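Local coordinates for protein kinase, putative (Bodo saltans, PDB 6TLY), which is the kinetoplastid kinetochore protein KKT2, a putative protein kinase whose zinc-binding central domain, the part in this entry, serves centromere localization, at residues 40-43 against 47-50. Sequence-based numbering, arbitrary orientation. Where two conformers were deposited one is given.
Sequences LKIT and YMYR
Ile42 reaches across to both Tyr47 and Met48, using a different branch for each. Its CB points toward 47-50, and Ile42 CG2, anti to the backbone N, lies 3.9 Å from Tyr47 CB, with the two side chains crossing at about a right angle. The other branch, with CG1 beside the backbone N (chi1 -68°), carries CD1 to Met48. In the conformer described, one of two deposited for Met48, Ile42 CD1 lies 3.8 Å from Met48 SD and equally near Met48 CG, so this contact is less certain. Ile42 and Met48 are both buried. The two segments belong to the zinc-binding central domain of KKT2, within its C1-type region. Segment 40-43 lies in the loop that leads into strand 48-51, the middle strand of a three-stranded antiparallel sheet. The Met48 side chain is about 6 Å from that of Cys59, a ligand of the Cys4 zinc site, but about 9 Å from a zinc ion. Replacing Ile42 with an alanine would probably open a gap beside Tyr47 CB, and would take away the methyl against Met48 in the conformer described. Further along the loop, Thr43 O sits at the edge of the Tyr47 ring, near its plane. Thr43 O is 3.7 Å from Tyr47 CB and equally far from Tyr47 CD1, a van der Waals contact. The phenol end leads away from the loop, and its OH hydrogen-bonds Glu64, which also bonds Tyr49 OH, in plane at the ring edge. Thr43 CB points away from 47-50, and its OG1 bonds the backbone N of Lys45 and Ala46.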
ATOM      1  N   LEU A  40      -7.652   7.823  10.246  1.00 23.92           N
ATOM      2  CA  LEU A  40      -7.910   9.263  10.012  1.00 24.54           C
ATOM      3  C   LEU A  40      -6.863  10.152  10.702  1.00 25.58           C
ATOM      4  O   LEU A  40      -6.765  11.308  10.347  1.00 25.93           O
ATOM      5  CB  LEU A  40      -9.326   9.592  10.492  1.00 25.20           C
ATOM      6  CG  LEU A  40     -10.419   8.645  10.012  1.00 26.86           C
ATOM      7  CD1 LEU A  40     -11.739   8.943  10.687  1.00 27.95           C
ATOM      8  CD2 LEU A  40     -10.569   8.739   8.519  1.00 27.44           C
ATOM      9  N   LYS A  41      -6.180   9.635  11.712  1.00 25.05           N
ATOM     10  CA  LYS A  41      -5.173  10.441  12.429  1.00 25.30           C
ATOM     11  C   LYS A  41      -3.964   9.553  12.730  1.00 25.68           C
ATOM     12  O   LYS A  41      -4.168   8.419  13.154  1.00 26.29           O
ATOM     13  CB  LYS A  41      -5.835  11.031  13.670  1.00 25.97           C
ATOM     14  CG  LYS A  41      -4.920  11.374  14.815  1.00 29.73           C
ATOM     15  CD  LYS A  41      -5.613  12.065  15.938  1.00 30.43           C
ATOM     16  CE  LYS A  41      -6.606  11.178  16.640  1.00 31.79           C
ATOM     17  NZ  LYS A  41      -6.797  11.574  18.053  1.00 31.55           N
ATOM     18  N   ILE A  42      -2.761  10.086  12.531  1.00 24.73           N
ATOM     19  CA  ILE A  42      -1.524   9.309  12.822  1.00 25.07           C
ATOM     20  C   ILE A  42      -1.070   9.645  14.241  1.00 25.58           C
ATOM     21  O   ILE A  42      -0.884  10.786  14.529  1.00 25.61           O
ATOM     22  CB  ILE A  42      -0.420   9.546  11.778  1.00 25.59           C
ATOM     23  CG1 ILE A  42      -0.793   8.962  10.416  1.00 26.32           C
ATOM     24  CG2 ILE A  42       0.894   8.997  12.289  1.00 25.94           C
ATOM     25  CD1 ILE A  42       0.032   9.476   9.288  1.00 28.29           C
ATOM     26  N   THR A  43      -0.979   8.627  15.075  1.00 25.91           N
ATOM     27  CA  THR A  43      -0.572   8.744  16.484  1.00 27.03           C
ATOM     28  C   THR A  43       0.532   7.675  16.801  1.00 28.36           C
ATOM     29  O   THR A  43       0.852   6.851  15.953  1.00 27.76           O
ATOM     30  CB  THR A  43      -1.808   8.551  17.410  1.00 28.04           C
ATOM     31  OG1 THR A  43      -2.196   7.166  17.437  1.00 29.17           O
ATOM     32  CG2 THR A  43      -2.996   9.436  17.033  1.00 28.05           C
ATOM     33  N   TYR A  47      -0.311   4.254  13.405  1.00 25.96           N
ATOM     34  CA  TYR A  47       0.482   4.898  12.367  1.00 25.26           C
ATOM     35  C   TYR A  47       0.421   4.074  11.074  1.00 24.39           C
ATOM     36  O   TYR A  47      -0.318   3.085  11.020  1.00 24.70           O
ATOM     37  CB  TYR A  47       1.917   5.254  12.832  1.00 25.36           C
ATOM     38  CG  TYR A  47       2.665   4.085  13.435  1.00 26.23           C
ATOM     39  CD1 TYR A  47       2.437   3.690  14.745  1.00 27.23           C
ATOM     40  CD2 TYR A  47       3.634   3.405  12.707  1.00 27.20           C
ATOM     41  CE1 TYR A  47       3.116   2.613  15.304  1.00 28.69           C
ATOM     42  CE2 TYR A  47       4.342   2.342  13.263  1.00 28.13           C
ATOM     43  CZ  TYR A  47       4.078   1.947  14.563  1.00 29.38           C
ATOM     44  OH  TYR A  47       4.759   0.889  15.118  1.00 30.86           O
ATOM     45  N   MET A  48       1.141   4.498  10.033  1.00 23.69           N
ATOM     46  CA  MET A  48       1.022   3.880   8.729  0.50 24.14           C
ATOM     47  C   MET A  48       2.346   3.619   8.025  1.00 23.67           C
ATOM     48  O   MET A  48       3.361   4.213   8.369  1.00 24.87           O
ATOM     49  CB  MET A  48       0.147   4.781   7.843  0.50 25.53           C
ATOM     50  CG  MET A  48       0.767   6.136   7.585  0.50 28.56           C
ATOM     51  SD  MET A  48      -0.025   7.128   6.298  0.50 35.73           S
ATOM     52  CE  MET A  48       0.150   6.040   4.907  0.50 37.02           C
ATOM     53  N   TYR A  49       2.281   2.701   7.080  1.00 21.73           N
ATOM     54  CA  TYR A  49       3.389   2.421   6.151  1.00 21.83           C
ATOM     55  C   TYR A  49       2.855   2.672   4.741  1.00 20.95           C
ATOM     56  O   TYR A  49       1.727   2.354   4.469  1.00 21.08           O
ATOM     57  CB  TYR A  49       3.867   0.984   6.339  1.00 22.26           C
ATOM     58  CG  TYR A  49       4.601   0.718   7.628  1.00 23.82           C
ATOM     59  CD1 TYR A  49       3.928   0.449   8.807  1.00 24.54           C
ATOM     60  CD2 TYR A  49       5.979   0.702   7.660  1.00 24.98           C
ATOM     61  CE1 TYR A  49       4.600   0.175   9.983  1.00 25.57           C
ATOM     62  CE2 TYR A  49       6.670   0.436   8.826  1.00 25.77           C
ATOM     63  CZ  TYR A  49       5.982   0.165   9.993  1.00 26.56           C
ATOM     64  OH  TYR A  49       6.673  -0.083  11.131  1.00 27.35           O
ATOM     65  N   ARG A  50       3.684   3.232   3.879  1.00 20.17           N
ATOM     66  CA  ARG A  50       3.213   3.510   2.508  1.00 20.59           C
ATOM     67  C   ARG A  50       4.270   3.180   1.454  1.00 21.16           C
ATOM     68  O   ARG A  50       5.438   3.372   1.695  1.00 21.30           O
ATOM     69  CB  ARG A  50       2.781   4.978   2.379  1.00 21.02           C
ATOM     70  CG  ARG A  50       2.265   5.389   1.008  1.00 21.71           C
ATOM     71  CD  ARG A  50       1.804   6.816   0.831  1.00 23.99           C
ATOM     72  NE  ARG A  50       1.579   7.230  -0.528  1.00 24.12           N
ATOM     73  CZ  ARG A  50       0.557   6.866  -1.266  1.00 26.14           C
ATOM     74  NH1 ARG A  50      -0.364   6.061  -0.778  1.00 25.78           N
ATOM     75  NH2 ARG A  50       0.451   7.309  -2.492  1.00 24.72           N
TER